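PDB 4LEF: phosphotriesterase homology protein from Escherichia coli, which hydrolyses the ester bond of phosphorylated glyceryl acetates and of aromatic acetates and propionates, using two zinc ions per subunit. Local coordinates for residues T6-A11 with R46-V51. Sequence-based numbering, arbitrary orientation.
Sequences TGYTLA and RGVRNV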
ATOM      1  N   THR A   6      -9.581 -15.054  -6.151  1.00 16.65           N
ATOM      2  CA  THR A   6      -9.052 -15.898  -7.219  1.00 17.84           C
ATOM      3  C   THR A   6      -8.053 -15.149  -8.091  1.00 16.75           C
ATOM      4  O   THR A   6      -7.300 -15.767  -8.845  1.00 16.23           O
ATOM      5  CB  THR A   6     -10.161 -16.505  -8.129  1.00 20.31           C
ATOM      6  OG1 THR A   6     -10.860 -15.457  -8.819  1.00 19.34           O
ATOM      7  CG2 THR A   6     -11.143 -17.350  -7.317  1.00 16.20           C
ATOM      8  N   GLY A   7      -8.039 -13.821  -7.984  1.00 12.93           N
ATOM      9  CA  GLY A   7      -7.185 -13.019  -8.836  1.00 13.95           C
ATOM     10  C   GLY A   7      -5.905 -12.565  -8.154  1.00 16.62           C
ATOM     11  O   GLY A   7      -5.767 -12.650  -6.926  1.00 15.23           O
ATOM     12  N   TYR A   8      -4.963 -12.087  -8.958  1.00 11.20           N
ATOM     13  CA  TYR A   8      -3.787 -11.420  -8.418  1.00 10.08           C
ATOM     14  C   TYR A   8      -4.166 -10.070  -7.835  1.00 12.40           C
ATOM     15  O   TYR A   8      -5.156  -9.465  -8.248  1.00 10.97           O
ATOM     16  CB  TYR A   8      -2.742 -11.203  -9.497  1.00 10.19           C
ATOM     17  CG  TYR A   8      -1.884 -12.405  -9.829  1.00 11.24           C
ATOM     18  CD1 TYR A   8      -2.028 -13.617  -9.154  1.00 14.10           C
ATOM     19  CD2 TYR A   8      -0.916 -12.318 -10.810  1.00 13.46           C
ATOM     20  CE1 TYR A   8      -1.212 -14.715  -9.470  1.00 15.12           C
ATOM     21  CE2 TYR A   8      -0.114 -13.397 -11.130  1.00 15.10           C
ATOM     22  CZ  TYR A   8      -0.254 -14.580 -10.456  1.00 15.39           C
ATOM     23  OH  TYR A   8       0.564 -15.630 -10.809  1.00 19.01           O
ATOM     24  N   THR A   9      -3.349  -9.600  -6.894  1.00 10.45           N
ATOM     25  CA  THR A   9      -3.593  -8.359  -6.193  1.00  8.68           C
ATOM     26  C   THR A   9      -2.326  -7.542  -6.133  1.00 13.04           C
ATOM     27  O   THR A   9      -1.257  -8.067  -5.837  1.00 12.85           O
ATOM     28  CB  THR A   9      -4.021  -8.626  -4.735  1.00 11.47           C
ATOM     29  OG1 THR A   9      -5.269  -9.328  -4.721  1.00 10.48           O
ATOM     30  CG2 THR A   9      -4.146  -7.307  -3.926  1.00 12.32           C
ATOM     31  N   LEU A  10      -2.459  -6.251  -6.410  1.00 11.56           N
ATOM     32  CA  LEU A  10      -1.397  -5.288  -6.189  1.00  8.65           C
ATOM     33  C   LEU A  10      -1.658  -4.667  -4.816  1.00  8.99           C
ATOM     34  O   LEU A  10      -2.681  -4.015  -4.620  1.00  8.40           O
ATOM     35  CB  LEU A  10      -1.452  -4.214  -7.264  1.00 10.90           C
ATOM     36  CG  LEU A  10      -0.515  -4.337  -8.466  1.00 19.41           C
ATOM     37  CD1 LEU A  10      -0.348  -5.755  -8.949  1.00 22.11           C
ATOM     38  CD2 LEU A  10      -0.976  -3.404  -9.587  1.00 16.71           C
ATOM     39  N   ALA A  11      -0.730  -4.862  -3.885  1.00  8.89           N
ATOM     40  CA  ALA A  11      -0.976  -4.547  -2.481  1.00 10.62           C
ATOM     41  C   ALA A  11      -0.852  -3.069  -2.090  1.00  7.43           C
ATOM     42  O   ALA A  11      -1.269  -2.692  -0.993  1.00 11.19           O
ATOM     43  CB  ALA A  11      -0.094  -5.414  -1.591  1.00 11.15           C
ATOM     44  N   ARG A  46      -3.883  -9.589 -17.557  1.00 12.33           N
ATOM     45  CA  ARG A  46      -2.848 -10.471 -17.043  1.00 17.83           C
ATOM     46  C   ARG A  46      -3.167 -11.077 -15.670  1.00 14.94           C
ATOM     47  O   ARG A  46      -2.282 -11.596 -14.994  1.00 14.96           O
ATOM     48  CB  ARG A  46      -1.496  -9.765 -17.088  1.00 17.49           C
ATOM     49  CG  ARG A  46      -1.063  -9.560 -18.532  1.00 21.44           C
ATOM     50  CD  ARG A  46       0.094  -8.597 -18.675  1.00 26.35           C
ATOM     51  NE  ARG A  46       0.380  -8.372 -20.088  1.00 29.40           N
ATOM     52  CZ  ARG A  46       1.215  -9.124 -20.791  1.00 27.70           C
ATOM     53  NH1 ARG A  46       1.854 -10.125 -20.194  1.00 29.99           N
ATOM     54  NH2 ARG A  46       1.425  -8.867 -22.071  1.00 25.84           N
ATOM     55  N   GLY A  47      -4.431 -11.016 -15.274  1.00 11.77           N
ATOM     56  CA  GLY A  47      -4.896 -11.778 -14.132  1.00 11.65           C
ATOM     57  C   GLY A  47      -4.953 -11.016 -12.809  1.00 10.94           C
ATOM     58  O   GLY A  47      -5.295 -11.595 -11.781  1.00 10.91           O
ATOM     59  N   VAL A  48      -4.622  -9.729 -12.845  1.00 10.50           N
ATOM     60  CA  VAL A  48      -4.767  -8.879 -11.659  1.00 11.36           C
ATOM     61  C   VAL A  48      -6.184  -8.351 -11.570  1.00 14.00           C
ATOM     62  O   VAL A  48      -6.636  -7.618 -12.465  1.00 13.94           O
ATOM     63  CB  VAL A  48      -3.785  -7.680 -11.693  1.00 13.20           C
ATOM     64  CG1 VAL A  48      -4.134  -6.665 -10.615  1.00 12.29           C
ATOM     65  CG2 VAL A  48      -2.372  -8.151 -11.499  1.00 11.09           C
ATOM     66  N   ARG A  49      -6.892  -8.709 -10.499  1.00 13.56           N
ATOM     67  CA  ARG A  49      -8.273  -8.260 -10.352  1.00 11.19           C
ATOM     68  C   ARG A  49      -8.536  -7.411  -9.116  1.00 10.18           C
ATOM     69  O   ARG A  49      -9.647  -6.915  -8.940  1.00 11.59           O
ATOM     70  CB  ARG A  49      -9.246  -9.441 -10.400  1.00 10.60           C
ATOM     71  CG  ARG A  49      -9.298 -10.082 -11.779  1.00 13.46           C
ATOM     72  CD  ARG A  49     -10.421 -11.116 -11.905  1.00 17.01           C
ATOM     73  NE  ARG A  49     -10.165 -12.398 -11.241  1.00 13.85           N
ATOM     74  CZ  ARG A  49      -9.309 -13.323 -11.683  1.00 17.16           C
ATOM     75  NH1 ARG A  49      -8.567 -13.096 -12.761  1.00 14.79           N
ATOM     76  NH2 ARG A  49      -9.186 -14.481 -11.037  1.00 15.05           N
ATOM     77  N   ASN A  50      -7.517  -7.228  -8.283  1.00 10.71           N
ATOM     78  CA  ASN A  50      -7.660  -6.417  -7.082  1.00 12.21           C
ATOM     79  C   ASN A  50      -6.527  -5.414  -6.975  1.00 11.93           C
ATOM     80  O   ASN A  50      -5.367  -5.727  -7.235  1.00  9.68           O
ATOM     81  CB  ASN A  50      -7.683  -7.289  -5.809  1.00 10.98           C
ATOM     82  CG  ASN A  50      -8.627  -8.473  -5.924  1.00 14.09           C
ATOM     83  OD1 ASN A  50      -9.847  -8.312  -6.008  1.00 12.90           O
ATOM     84  ND2 ASN A  50      -8.064  -9.680  -5.919  1.00 11.55           N
ATOM     85  N   VAL A  51      -6.874  -4.195  -6.590  1.00  9.58           N
ATOM     86  CA  VAL A  51      -5.870  -3.167  -6.336  1.00 10.18           C
ATOM     87  C   VAL A  51      -6.204  -2.535  -4.998  1.00 13.58           C
ATOM     88  O   VAL A  51      -7.341  -2.114  -4.775  1.00 10.60           O
ATOM     89  CB  VAL A  51      -5.897  -2.085  -7.439  1.00 12.95           C
ATOM     90  CG1 VAL A  51      -5.129  -0.867  -6.994  1.00 15.39           C
ATOM     91  CG2 VAL A  51      -5.319  -2.652  -8.723  1.00 15.77           C
TER
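Arg49 reaches back along the start of segment 6-11 and lays its guanidinium over Gly7. Gly7 CA sits over one face of the group, toward its rim, 3.6 Å from Arg49 CZ. At the edge, Arg49 NH2 gives a nearly straight hydrogen bond (165°) to Thr6 OG1, 2.9 Å away and close to the guanidinium plane. A bend at chi3 (-75°) turns the head toward these two residues. Arg49 NE also forms a salt bridge with Asp4 OD2, and Asp4 OD1 is hydrogen-bonded to Thr6 OG1. With an alanine in place of this arginine, Thr6 OG1 and Asp4 would probably lose their cationic partner and Gly7 CA the cover of the guanidinium.

The backbones pair in parallel with a beta bulge at Arg49, the extra residue between the pairs Tyr8-Val48 and Thr9-Asn50. Tyr8 O takes two bonds there, from Arg49 N (2.9 Å) and Asn50 N (3.3 Å). Leu10 N then bonds to Asn50 O.

On one face, Asn50 ND2 donates to Thr9 OG1 (3.1 Å), which lies 18° out of the amide plane; ND2 also bonds to Asp4 O. On the other face, Val48 CG2 touches Tyr8 CB (3.7 Å) and Leu10 CD1 (4.0 Å). The Tyr8 ring runs on into the glucose pocket, where its OH is hydrogen-bonded to Asp280.

These are neighbouring parallel strands of the TIM-barrel fold of the phosphotriesterase family, joined through helix 33-45 in a beta-alpha-beta crossover.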